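Local coordinates for pyrrolysyl-tRNA synthetase (Desulfitobacterium hafniense, PDB 3DSQ), which probably attaches pyrrolysine to its cognate tRNA at the expense of ATP, working as a homodimeric class II aminoacyl-tRNA synthetase, at residues Q18-R21 against L22-N26; H51-M54 against S55-K58; R128-L131 against A132-L135; L257-L260 against L261-R264; H188-L191 against E192-A195. All coordinates share one frame; numbering follows the deposited sequence.

Contact 1: Q18-R21 against L22-N26; sequences QYQR and LKELN
Arg21, Glu24 and Leu25 meet on the last turn of helix 16-24, where a Schellman motif ends the helix: Asn26, with positive phi, is its C-prime residue, and Asn26 N bonds to Lys23 O at 2.9 Å. One residue earlier, Leu25 N still reaches Arg21 O at 3.1 Å, a rather bent bond (144°). The Arg21 chain starts with CG anti to its own N and then bends at chi2 (50°), which folds the guanidinium back beside the following turn. Leu25 CD2 lies 4.1 Å above the centre of one guanidinium face. Glu24 OE1 instead comes in at the edge, near the plane, and makes a weak salt bridge with Arg21 NH1 at 3.4 Å, guanidinium and carboxylate planes turned 67° apart. The stronger partner of Arg21 is Glu50 of helix 39-68, which takes NE, while Asn286 accepts from NH1. Farther round the helix, Tyr19 and Lys23 run side by side, Tyr19 OH 4.0 Å from Lys23 CE. Replacing Arg21 by an alanine would probably strip Glu50 of its ion-pair partner and uncover Leu25 where the guanidinium now lies against it. Shared between Glu50, Asn286 and the weaker Glu24, the guanidinium is probably held against turning and ties the end of helix 16-24 to helix 39-68 and to the C-terminal tail.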
loop_
_atom_site.group_PDB
_atom_site.type_symbol
_atom_site.label_atom_id
_atom_site.label_comp_id
_atom_site.label_asym_id
_atom_site.label_seq_id
_atom_site.Cartn_x
_atom_site.Cartn_y
_atom_site.Cartn_z
ATOM N N GLN B 18 18.400 -27.428 2.604
ATOM C CA GLN B 18 19.412 -26.877 1.700
ATOM C C GLN B 18 18.702 -26.354 0.467
ATOM O O GLN B 18 19.013 -25.272 -0.038
ATOM C CB GLN B 18 20.400 -27.957 1.283
ATOM C CG GLN B 18 21.234 -28.476 2.414
ATOM C CD GLN B 18 22.146 -29.580 1.968
ATOM O OE1 GLN B 18 21.728 -30.486 1.248
ATOM N NE2 GLN B 18 23.402 -29.518 2.392
ATOM N N TYR B 19 17.736 -27.137 -0.005
ATOM C CA TYR B 19 16.941 -26.779 -1.167
ATOM C C TYR B 19 16.209 -25.449 -0.924
ATOM O O TYR B 19 16.219 -24.554 -1.778
ATOM C CB TYR B 19 15.937 -27.892 -1.446
ATOM C CG TYR B 19 15.088 -27.697 -2.677
ATOM C CD1 TYR B 19 15.543 -28.094 -3.940
ATOM C CD2 TYR B 19 13.819 -27.122 -2.584
ATOM C CE1 TYR B 19 14.747 -27.926 -5.081
ATOM C CE2 TYR B 19 13.018 -26.948 -3.713
ATOM C CZ TYR B 19 13.485 -27.354 -4.954
ATOM O OH TYR B 19 12.677 -27.206 -6.059
ATOM N N GLN B 20 15.580 -25.320 0.243
ATOM C CA GLN B 20 14.853 -24.102 0.581
ATOM C C GLN B 20 15.779 -22.887 0.650
ATOM O O GLN B 20 15.414 -21.794 0.228
ATOM C CB GLN B 20 14.137 -24.245 1.931
ATOM C CG GLN B 20 13.346 -22.996 2.307
ATOM C CD GLN B 20 12.761 -23.037 3.716
ATOM O OE1 GLN B 20 13.492 -23.018 4.715
ATOM N NE2 GLN B 20 11.437 -23.086 3.799
ATOM N N ARG B 21 16.961 -23.086 1.218
ATOM C CA ARG B 21 17.946 -22.023 1.346
ATOM C C ARG B 21 18.380 -21.535 -0.047
ATOM O O ARG B 21 18.410 -20.337 -0.322
ATOM C CB ARG B 21 19.150 -22.543 2.147
ATOM C CG ARG B 21 20.291 -21.544 2.340
ATOM C CD ARG B 21 19.800 -20.204 2.851
ATOM N NE ARG B 21 20.899 -19.332 3.256
ATOM C CZ ARG B 21 20.749 -18.077 3.669
ATOM N NH1 ARG B 21 19.542 -17.531 3.732
ATOM N NH2 ARG B 21 21.809 -17.372 4.033
ATOM N N LEU B 22 18.696 -22.474 -0.925
ATOM C CA LEU B 22 19.112 -22.139 -2.276
ATOM C C LEU B 22 17.995 -21.410 -3.010
ATOM O O LEU B 22 18.255 -20.542 -3.851
ATOM C CB LEU B 22 19.513 -23.409 -3.032
ATOM C CG LEU B 22 20.735 -24.136 -2.449
ATOM C CD1 LEU B 22 21.023 -25.378 -3.271
ATOM C CD2 LEU B 22 21.961 -23.210 -2.434
ATOM N N LYS B 23 16.748 -21.752 -2.686
ATOM C CA LYS B 23 15.613 -21.101 -3.331
ATOM C C LYS B 23 15.471 -19.664 -2.852
ATOM O O LYS B 23 15.222 -18.768 -3.650
ATOM C CB LYS B 23 14.310 -21.865 -3.065
ATOM C CG LYS B 23 13.701 -22.492 -4.307
ATOM C CD LYS B 23 12.203 -22.757 -4.140
ATOM C CE LYS B 23 11.607 -23.355 -5.410
ATOM N NZ LYS B 23 10.122 -23.532 -5.309
ATOM N N GLU B 24 15.631 -19.445 -1.550
ATOM C CA GLU B 24 15.532 -18.099 -0.986
ATOM C C GLU B 24 16.609 -17.198 -1.584
ATOM O O GLU B 24 16.434 -15.975 -1.675
ATOM C CB GLU B 24 15.760 -18.104 0.520
ATOM C CG GLU B 24 14.929 -19.073 1.328
ATOM C CD GLU B 24 15.219 -18.926 2.808
ATOM O OE1 GLU B 24 16.407 -18.783 3.171
ATOM O OE2 GLU B 24 14.264 -18.957 3.605
ATOM N N LEU B 25 17.738 -17.809 -1.930
ATOM C CA LEU B 25 18.863 -17.093 -2.511
ATOM C C LEU B 25 18.748 -17.039 -4.029
ATOM O O LEU B 25 19.688 -16.648 -4.719
ATOM C CB LEU B 25 20.176 -17.773 -2.114
ATOM C CG LEU B 25 20.424 -17.820 -0.609
ATOM C CD1 LEU B 25 21.707 -18.583 -0.274
ATOM C CD2 LEU B 25 20.487 -16.401 -0.101
ATOM N N ASN B 26 17.588 -17.438 -4.540
ATOM C CA ASN B 26 17.330 -17.435 -5.972
ATOM C C ASN B 26 18.314 -18.230 -6.823
ATOM O O ASN B 26 18.794 -17.749 -7.856
ATOM C CB ASN B 26 17.237 -15.991 -6.495
ATOM C CG ASN B 26 15.983 -15.280 -6.009
ATOM O OD1 ASN B 26 14.889 -15.854 -6.015
ATOM N ND2 ASN B 26 16.131 -14.030 -5.593
#

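Contact 2: H51-M54 against S55-K58; sequences HQLM and SQGK
Leu53 O takes the shortest sound polar bond here, from Gly57 N one turn on, at 2.9 Å with an N-H...O angle of 158°. The next rung is alike: Lys58 N bonds to Met54 O at 3.0 Å. That carbonyl is also flanked by the Lys58 side chain, whose CG passes 3.6 Å from Met54 O before bends at chi3 and chi4 carry the ammonium end off. Ser55 N bonds to His51 O, and Ser55 CB sits over the same turn, 3.5 Å from both His51 O and Gln52 O. On the neighbouring stripe Gln52 bends at chi2 (65°) and turns its amide along the helix, where it meets the amide of Gln56 obliquely, the two planes 41° apart. Gln56 itself is extended beyond CG and runs back past the Gln52 carbonyl, with Gln56 CG 3.5 Å from Gln52 O. Leu53 faces otherwise, onto Leu22 and Leu25, while Met54 reaches Arg21 and Ile287. Apolar side chains thus face helix 16-24, and His51, Gln52, Gln56 and Lys58 are exposed. Such a division, over an unbroken ladder of i to i+4 bonds, is typical of an amphipathic helix lying on the protein surface, here the long helix 39-68.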
loop_
_atom_site.group_PDB
_atom_site.type_symbol
_atom_site.label_atom_id
_atom_site.label_comp_id
_atom_site.label_asym_id
_atom_site.label_seq_id
_atom_site.Cartn_x
_atom_site.Cartn_y
_atom_site.Cartn_z
ATOM N N HIS B 51 27.453 -19.611 -0.722
ATOM C CA HIS B 51 28.430 -18.534 -0.609
ATOM C C HIS B 51 28.366 -17.557 -1.778
ATOM O O HIS B 51 28.366 -16.348 -1.578
ATOM C CB HIS B 51 29.842 -19.114 -0.525
ATOM C CG HIS B 51 30.907 -18.074 -0.381
ATOM N ND1 HIS B 51 31.126 -17.394 0.800
ATOM C CD2 HIS B 51 31.783 -17.564 -1.279
ATOM C CE1 HIS B 51 32.091 -16.510 0.622
ATOM N NE2 HIS B 51 32.506 -16.592 -0.629
ATOM N N GLN B 52 28.329 -18.094 -2.993
ATOM C CA GLN B 52 28.252 -17.291 -4.206
ATOM C C GLN B 52 26.908 -16.570 -4.303
ATOM O O GLN B 52 26.840 -15.426 -4.756
ATOM C CB GLN B 52 28.440 -18.182 -5.437
ATOM C CG GLN B 52 28.194 -17.477 -6.778
ATOM C CD GLN B 52 29.206 -16.376 -7.068
ATOM O OE1 GLN B 52 30.411 -16.627 -7.121
ATOM N NE2 GLN B 52 28.719 -15.151 -7.260
ATOM N N LEU B 53 25.832 -17.237 -3.886
ATOM C CA LEU B 53 24.515 -16.606 -3.952
ATOM C C LEU B 53 24.415 -15.474 -2.940
ATOM O O LEU B 53 23.838 -14.423 -3.222
ATOM C CB LEU B 53 23.400 -17.634 -3.710
ATOM C CG LEU B 53 23.309 -18.751 -4.757
ATOM C CD1 LEU B 53 22.177 -19.726 -4.404
ATOM C CD2 LEU B 53 23.089 -18.136 -6.130
ATOM N N MET B 54 24.984 -15.675 -1.761
ATOM C CA MET B 54 24.932 -14.627 -0.752
ATOM C C MET B 54 25.701 -13.413 -1.258
ATOM O O MET B 54 25.266 -12.271 -1.083
ATOM C CB MET B 54 25.504 -15.131 0.572
ATOM C CG MET B 54 24.614 -16.198 1.219
ATOM S SD MET B 54 25.311 -16.931 2.705
ATOM C CE MET B 54 24.522 -16.041 3.927
ATOM N N SER B 55 26.829 -13.673 -1.912
ATOM C CA SER B 55 27.662 -12.609 -2.460
ATOM C C SER B 55 26.859 -11.821 -3.484
ATOM O O SER B 55 26.815 -10.596 -3.439
ATOM C CB SER B 55 28.916 -13.203 -3.117
ATOM O OG SER B 55 29.696 -12.186 -3.723
ATOM N N GLN B 56 26.225 -12.526 -4.414
ATOM C CA GLN B 56 25.411 -11.871 -5.432
ATOM C C GLN B 56 24.303 -11.042 -4.786
ATOM O O GLN B 56 24.026 -9.921 -5.210
ATOM C CB GLN B 56 24.808 -12.916 -6.372
ATOM C CG GLN B 56 25.800 -13.450 -7.394
ATOM C CD GLN B 56 25.284 -14.665 -8.137
ATOM O OE1 GLN B 56 24.094 -14.765 -8.450
ATOM N NE2 GLN B 56 26.185 -15.597 -8.439
ATOM N N GLY B 57 23.678 -11.592 -3.747
ATOM C CA GLY B 57 22.616 -10.871 -3.063
ATOM C C GLY B 57 23.084 -9.572 -2.429
ATOM O O GLY B 57 22.380 -8.565 -2.475
ATOM N N LYS B 58 24.267 -9.593 -1.824
ATOM C CA LYS B 58 24.825 -8.399 -1.199
ATOM C C LYS B 58 25.098 -7.318 -2.243
ATOM O O LYS B 58 24.882 -6.143 -1.978
ATOM C CB LYS B 58 26.123 -8.741 -0.455
ATOM C CG LYS B 58 25.913 -9.348 0.928
ATOM C CD LYS B 58 27.187 -10.012 1.459
ATOM C CE LYS B 58 28.389 -9.064 1.477
ATOM N NZ LYS B 58 28.248 -7.924 2.438
#

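Contact 3: R128-L131 against A132-L135; sequences RPML and APNL
The first turn of helix 132-142, entered from the loop after strand 125-127, brings Leu131 against Leu135 and Met130 against Pro133. In archaeal pyrrolysyl-tRNA synthetases the equivalent helix flanks the amino-acid pocket, and probably does so here. Leu131 O receives Leu135 N at 3.2 Å in the carbonyl plane, and Leu135 CG packs 3.5 Å from that same oxygen. Pro133, in this opening turn, has no N-H to offer. Met130 CG instead lies 3.6 Å from Pro133 CD and 3.8 Å from Ala132 CB; chi1 of 79° wedges CG between the backbone N and the carbonyl carbon, and bends at chi2 and chi3 send the sulfur past the proline ring. Arg128 is covered by Leu131, whose CD2 sits 3.4 Å over the centre of one guanidinium face. At the edge, Arg128 NH1 and Asn134 ND2 are 4.0 Å apart with planes 66° apart; both are donors, and Pro95 O accepts a weak bond from each. Stronger partners are Thr157 O and Glu154 for Arg128, and Thr94 for Asn134. Leu131 and Leu135 rest on strands 150-159 and 171-180, while Arg275 and Leu277 of the second subunit pack against Arg128 and Asn134 respectively.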
loop_
_atom_site.group_PDB
_atom_site.type_symbol
_atom_site.label_atom_id
_atom_site.label_comp_id
_atom_site.label_asym_id
_atom_site.label_seq_id
_atom_site.Cartn_x
_atom_site.Cartn_y
_atom_site.Cartn_z
ATOM N N ARG B 128 -10.289 -6.910 2.005
ATOM C CA ARG B 128 -10.599 -7.123 0.597
ATOM C C ARG B 128 -9.717 -8.192 -0.036
ATOM O O ARG B 128 -8.503 -8.184 0.132
ATOM C CB ARG B 128 -10.447 -5.808 -0.195
ATOM C CG ARG B 128 -9.014 -5.305 -0.339
ATOM C CD ARG B 128 -8.976 -3.940 -1.018
ATOM N NE ARG B 128 -7.612 -3.449 -1.204
ATOM C CZ ARG B 128 -7.306 -2.189 -1.504
ATOM N NH1 ARG B 128 -8.270 -1.277 -1.646
ATOM N NH2 ARG B 128 -6.037 -1.845 -1.685
ATOM N N PRO B 129 -10.332 -9.156 -0.742
ATOM C CA PRO B 129 -9.582 -10.222 -1.406
ATOM C C PRO B 129 -9.258 -9.761 -2.827
ATOM O O PRO B 129 -8.424 -10.346 -3.500
ATOM C CB PRO B 129 -10.564 -11.390 -1.402
ATOM C CG PRO B 129 -11.854 -10.707 -1.623
ATOM C CD PRO B 129 -11.768 -9.495 -0.687
ATOM N N MET B 130 -9.958 -8.725 -3.284
ATOM C CA MET B 130 -9.736 -8.183 -4.618
ATOM C C MET B 130 -10.199 -6.733 -4.639
ATOM O O MET B 130 -10.832 -6.267 -3.696
ATOM C CB MET B 130 -10.487 -9.000 -5.683
ATOM C CG MET B 130 -11.969 -8.702 -5.810
ATOM S SD MET B 130 -13.014 -9.553 -4.600
ATOM C CE MET B 130 -13.553 -10.942 -5.583
ATOM N N LEU B 131 -9.884 -6.024 -5.719
ATOM C CA LEU B 131 -10.236 -4.615 -5.843
ATOM C C LEU B 131 -11.584 -4.357 -6.503
ATOM O O LEU B 131 -12.140 -3.274 -6.374
ATOM C CB LEU B 131 -9.146 -3.888 -6.645
ATOM C CG LEU B 131 -7.735 -3.883 -6.061
ATOM C CD1 LEU B 131 -6.787 -3.230 -7.063
ATOM C CD2 LEU B 131 -7.724 -3.128 -4.723
ATOM N N ALA B 132 -12.107 -5.356 -7.207
ATOM C CA ALA B 132 -13.370 -5.221 -7.928
ATOM C C ALA B 132 -14.540 -4.533 -7.223
ATOM O O ALA B 132 -15.006 -3.484 -7.676
ATOM C CB ALA B 132 -13.807 -6.584 -8.447
ATOM N N PRO B 133 -15.030 -5.098 -6.105
ATOM C CA PRO B 133 -16.158 -4.449 -5.428
ATOM C C PRO B 133 -16.024 -2.947 -5.222
ATOM O O PRO B 133 -16.978 -2.196 -5.436
ATOM C CB PRO B 133 -16.282 -5.228 -4.111
ATOM C CG PRO B 133 -14.927 -5.843 -3.916
ATOM C CD PRO B 133 -14.520 -6.231 -5.316
ATOM N N ASN B 134 -14.844 -2.506 -4.811
ATOM C CA ASN B 134 -14.616 -1.087 -4.584
ATOM C C ASN B 134 -14.651 -0.275 -5.874
ATOM O O ASN B 134 -15.139 0.853 -5.883
ATOM C CB ASN B 134 -13.282 -0.876 -3.869
ATOM C CG ASN B 134 -13.340 -1.281 -2.415
ATOM O OD1 ASN B 134 -14.357 -1.821 -1.950
ATOM N ND2 ASN B 134 -12.259 -1.026 -1.681
ATOM N N LEU B 135 -14.128 -0.845 -6.957
ATOM C CA LEU B 135 -14.121 -0.144 -8.238
ATOM C C LEU B 135 -15.550 -0.110 -8.803
ATOM O O LEU B 135 -15.940 0.833 -9.489
ATOM C CB LEU B 135 -13.154 -0.832 -9.216
ATOM C CG LEU B 135 -11.668 -0.865 -8.806
ATOM C CD1 LEU B 135 -10.838 -1.483 -9.924
ATOM C CD2 LEU B 135 -11.168 0.542 -8.512
#

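Contact 4: L257-L260 against L261-R264; sequences LERL and LMIR
Leu261 closes on the Leu257 carbonyl one turn back, on the buried side of helix 257-265, while Arg259 and Ile263 meet on a more exposed flank. The helix directly follows strand 250-256, and this strand-helix pair with its Gly-Leu-Glu-Arg sequence fits motif 3 of class II synthetases; Arg259 occupies the position of the motif 3 arginine, which contacts ATP in other members of the class. On the tight side Leu261 N bonds to Leu257 O at 2.8 Å and nearly straight (169°), and Leu261 CG presses to 3.4 Å from the same oxygen. These leucines face helix 72-85, and Leu260 lies on Leu230. Glu258 is buried too, its OE2 held by Thr173. Leu261 also reaches forward: its CD2 sits 3.4 Å above the Arg264 guanidinium plane, offset toward the rim, while Ala202 O takes Arg264 NE. On the other flank the side-chain ends are looser. Met262 CE comes no nearer than 4.3 Å to Arg259 CG, and the Arg259 chain runs extended away from the helix, its weak, long ion pair being with Glu229. Ile263 crosses its base at a slant, touching Arg259 CG with CD1 at 3.8 Å, and still packs closely on the backbone: with CG1 anti to the carbonyl carbon (chi1 -67°), Ile263 CG1 stands 3.2 Å from Arg259 O.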
loop_
_atom_site.group_PDB
_atom_site.type_symbol
_atom_site.label_atom_id
_atom_site.label_comp_id
_atom_site.label_asym_id
_atom_site.label_seq_id
_atom_site.Cartn_x
_atom_site.Cartn_y
_atom_site.Cartn_z
ATOM N N LEU B 257 1.237 -8.011 -8.955
ATOM C CA LEU B 257 2.565 -7.439 -9.179
ATOM C C LEU B 257 3.752 -8.272 -8.700
ATOM O O LEU B 257 4.786 -8.316 -9.380
ATOM C CB LEU B 257 2.648 -6.022 -8.585
ATOM C CG LEU B 257 1.634 -5.024 -9.154
ATOM C CD1 LEU B 257 2.009 -3.621 -8.721
ATOM C CD2 LEU B 257 1.594 -5.113 -10.686
ATOM N N GLU B 258 3.628 -8.920 -7.541
ATOM C CA GLU B 258 4.729 -9.745 -7.055
ATOM C C GLU B 258 4.935 -10.884 -8.040
ATOM O O GLU B 258 6.068 -11.250 -8.360
ATOM C CB GLU B 258 4.451 -10.326 -5.654
ATOM C CG GLU B 258 4.389 -9.307 -4.509
ATOM C CD GLU B 258 3.041 -8.619 -4.412
ATOM O OE1 GLU B 258 2.131 -9.005 -5.174
ATOM O OE2 GLU B 258 2.884 -7.703 -3.574
ATOM N N ARG B 259 3.835 -11.440 -8.533
ATOM C CA ARG B 259 3.929 -12.532 -9.485
ATOM C C ARG B 259 4.548 -12.036 -10.796
ATOM O O ARG B 259 5.335 -12.739 -11.422
ATOM C CB ARG B 259 2.550 -13.140 -9.738
ATOM C CG ARG B 259 2.588 -14.293 -10.710
ATOM C CD ARG B 259 1.257 -15.019 -10.802
ATOM N NE ARG B 259 1.317 -16.072 -11.815
ATOM C CZ ARG B 259 0.345 -16.948 -12.052
ATOM N NH1 ARG B 259 -0.778 -16.907 -11.346
ATOM N NH2 ARG B 259 0.501 -17.869 -12.998
ATOM N N LEU B 260 4.182 -10.828 -11.210
ATOM C CA LEU B 260 4.742 -10.251 -12.425
ATOM C C LEU B 260 6.243 -10.134 -12.231
ATOM O O LEU B 260 7.022 -10.567 -13.076
ATOM C CB LEU B 260 4.177 -8.850 -12.692
ATOM C CG LEU B 260 2.900 -8.626 -13.511
ATOM C CD1 LEU B 260 2.854 -7.152 -13.912
ATOM C CD2 LEU B 260 2.890 -9.483 -14.772
ATOM N N LEU B 261 6.643 -9.548 -11.104
ATOM C CA LEU B 261 8.059 -9.372 -10.799
ATOM C C LEU B 261 8.828 -10.680 -10.774
ATOM O O LEU B 261 9.946 -10.759 -11.296
ATOM C CB LEU B 261 8.240 -8.652 -9.456
ATOM C CG LEU B 261 7.948 -7.153 -9.496
ATOM C CD1 LEU B 261 8.024 -6.590 -8.106
ATOM C CD2 LEU B 261 8.940 -6.445 -10.425
ATOM N N MET B 262 8.243 -11.706 -10.159
ATOM C CA MET B 262 8.910 -12.997 -10.088
ATOM C C MET B 262 9.171 -13.554 -11.492
ATOM O O MET B 262 10.234 -14.116 -11.772
ATOM C CB MET B 262 8.062 -13.992 -9.295
ATOM C CG MET B 262 8.510 -15.439 -9.457
ATOM S SD MET B 262 7.568 -16.565 -8.391
ATOM C CE MET B 262 5.995 -16.546 -9.219
ATOM N N ILE B 263 8.183 -13.392 -12.361
ATOM C CA ILE B 263 8.257 -13.878 -13.729
ATOM C C ILE B 263 9.244 -13.061 -14.573
ATOM O O ILE B 263 10.042 -13.622 -15.309
ATOM C CB ILE B 263 6.841 -13.880 -14.349
ATOM C CG1 ILE B 263 5.997 -14.941 -13.628
ATOM C CG2 ILE B 263 6.905 -14.133 -15.841
ATOM C CD1 ILE B 263 4.511 -14.905 -13.946
ATOM N N ARG B 264 9.213 -11.743 -14.446
ATOM C CA ARG B 264 10.134 -10.906 -15.195
ATOM C C ARG B 264 11.566 -11.154 -14.749
ATOM O O ARG B 264 12.463 -11.331 -15.566
ATOM C CB ARG B 264 9.799 -9.434 -14.980
ATOM C CG ARG B 264 10.802 -8.481 -15.591
ATOM C CD ARG B 264 11.289 -7.494 -14.555
ATOM N NE ARG B 264 10.454 -6.305 -14.518
ATOM C CZ ARG B 264 10.534 -5.354 -13.595
ATOM N NH1 ARG B 264 11.414 -5.440 -12.610
ATOM N NH2 ARG B 264 9.741 -4.300 -13.673
#

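Contact 5: H188-L191 against E192-A195; sequences HQRL and EDMA
Gln189 reaches along helix 187-201 to Asp193 and Glu192. From CB, which points away from the next turn, the chain swings back: CG stands anti to the backbone N and a bend at chi2 (62°) turns the amide up the helix. Gln189 CG passes 3.7 Å from Asp193 OD2, and Gln189 CD lies 3.6 Å from Asp193 OD1. At the tip, Gln189 NE2 donates to Asp193 OD1 with the amide and carboxylate planes only 22° apart, but the bond is weak and strongly bent (117°), and its modelled shortness is doubtful. The other branch, Gln189 OE1, comes to 3.4 Å from Glu192 OE1, two acceptors with nothing to share. Asp193 also brings OD2 to 3.0 Å from Gln189 O, a further acceptor pair. A leucine in place of Gln189 would probably leave the Asp193 carboxylate without this donor, freer to turn beside a backbone carbonyl. Arg190 is held by Glu179 and Glu186. On the opposite side Leu191, Met194 and Ala195 lie on strands 250-256 and 219-225; a helix laid across the large, mostly antiparallel sheet is typical of the class II catalytic fold.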
loop_
_atom_site.group_PDB
_atom_site.type_symbol
_atom_site.label_atom_id
_atom_site.label_comp_id
_atom_site.label_asym_id
_atom_site.label_seq_id
_atom_site.Cartn_x
_atom_site.Cartn_y
_atom_site.Cartn_z
ATOM N N HIS B 188 -12.650 -6.462 -26.703
ATOM C CA HIS B 188 -11.489 -7.333 -26.858
ATOM C C HIS B 188 -10.201 -6.569 -27.186
ATOM O O HIS B 188 -9.119 -6.954 -26.741
ATOM C CB HIS B 188 -11.773 -8.385 -27.935
ATOM C CG HIS B 188 -12.814 -9.386 -27.536
ATOM N ND1 HIS B 188 -12.558 -10.421 -26.661
ATOM C CD2 HIS B 188 -14.121 -9.496 -27.873
ATOM C CE1 HIS B 188 -13.662 -11.123 -26.476
ATOM N NE2 HIS B 188 -14.625 -10.583 -27.200
ATOM N N GLN B 189 -10.315 -5.485 -27.950
ATOM C CA GLN B 189 -9.142 -4.684 -28.304
ATOM C C GLN B 189 -8.684 -3.804 -27.136
ATOM O O GLN B 189 -7.498 -3.516 -27.002
ATOM C CB GLN B 189 -9.433 -3.819 -29.538
ATOM C CG GLN B 189 -8.355 -2.768 -29.850
ATOM C CD GLN B 189 -6.982 -3.367 -30.157
ATOM O OE1 GLN B 189 -6.768 -3.961 -31.216
ATOM N NE2 GLN B 189 -6.049 -3.212 -29.225
ATOM N N ARG B 190 -9.617 -3.365 -26.295
ATOM C CA ARG B 190 -9.249 -2.551 -25.140
ATOM C C ARG B 190 -8.429 -3.397 -24.182
ATOM O O ARG B 190 -7.378 -2.973 -23.707
ATOM C CB ARG B 190 -10.484 -2.038 -24.407
ATOM C CG ARG B 190 -11.018 -0.729 -24.924
ATOM C CD ARG B 190 -9.991 0.391 -24.834
ATOM N NE ARG B 190 -10.651 1.686 -24.973
ATOM C CZ ARG B 190 -11.421 2.029 -26.002
ATOM N NH1 ARG B 190 -11.621 1.173 -26.993
ATOM N NH2 ARG B 190 -12.015 3.217 -26.027
ATOM N N LEU B 191 -8.923 -4.595 -23.888
ATOM C CA LEU B 191 -8.209 -5.500 -23.005
ATOM C C LEU B 191 -6.786 -5.674 -23.530
ATOM O O LEU B 191 -5.831 -5.685 -22.754
ATOM C CB LEU B 191 -8.933 -6.849 -22.922
ATOM C CG LEU B 191 -10.203 -6.800 -22.054
ATOM C CD1 LEU B 191 -10.846 -8.174 -21.981
ATOM C CD2 LEU B 191 -9.845 -6.312 -20.646
ATOM N N GLU B 192 -6.645 -5.803 -24.850
ATOM C CA GLU B 192 -5.325 -5.941 -25.460
ATOM C C GLU B 192 -4.502 -4.691 -25.177
ATOM O O GLU B 192 -3.364 -4.781 -24.721
ATOM C CB GLU B 192 -5.427 -6.116 -26.979
ATOM C CG GLU B 192 -5.671 -7.534 -27.464
ATOM C CD GLU B 192 -5.351 -7.689 -28.949
ATOM O OE1 GLU B 192 -5.950 -6.963 -29.776
ATOM O OE2 GLU B 192 -4.497 -8.536 -29.286
ATOM N N ASP B 193 -5.080 -3.526 -25.462
ATOM C CA ASP B 193 -4.396 -2.260 -25.231
ATOM C C ASP B 193 -3.887 -2.180 -23.795
ATOM O O ASP B 193 -2.713 -1.896 -23.554
ATOM C CB ASP B 193 -5.335 -1.078 -25.479
ATOM C CG ASP B 193 -5.831 -1.003 -26.913
ATOM O OD1 ASP B 193 -5.049 -1.325 -27.841
ATOM O OD2 ASP B 193 -7.000 -0.600 -27.107
ATOM N N MET B 194 -4.786 -2.421 -22.846
ATOM C CA MET B 194 -4.444 -2.376 -21.430
ATOM C C MET B 194 -3.290 -3.313 -21.110
ATOM O O MET B 194 -2.331 -2.922 -20.459
ATOM C CB MET B 194 -5.659 -2.761 -20.586
ATOM C CG MET B 194 -6.884 -1.917 -20.864
ATOM S SD MET B 194 -8.260 -2.369 -19.796
ATOM C CE MET B 194 -8.540 -0.837 -18.970
ATOM N N ALA B 195 -3.392 -4.555 -21.563
ATOM C CA ALA B 195 -2.342 -5.536 -21.323
ATOM C C ALA B 195 -0.998 -5.012 -21.832
ATOM O O ALA B 195 0.008 -5.019 -21.113
ATOM C CB ALA B 195 -2.688 -6.835 -22.013
#

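How the contacts relate
Contacts 1 and 2 touch directly, their centres 12 Å apart: Leu25 CB meets Leu53 CB at 3.6 Å and Leu22 CD2 meets Leu53 CD1 at 4.0 Å, joining helix 16-24 to helix 39-68. Contacts 3, 4 and 5 lie in the class II core, their centres about 20 to 21 Å from one another, around the large sheet. Contact 4 is the central one, about 6 Å from the chain's centre, and its Arg259 side chain comes within about 6 Å of the sodium ion held by Ser163, Gln164 and Gln167. Contact 1 comes within about 7 Å of contact 4 at the nearest atoms, whereas contacts 2 and 5 are about 40 Å apart between centres.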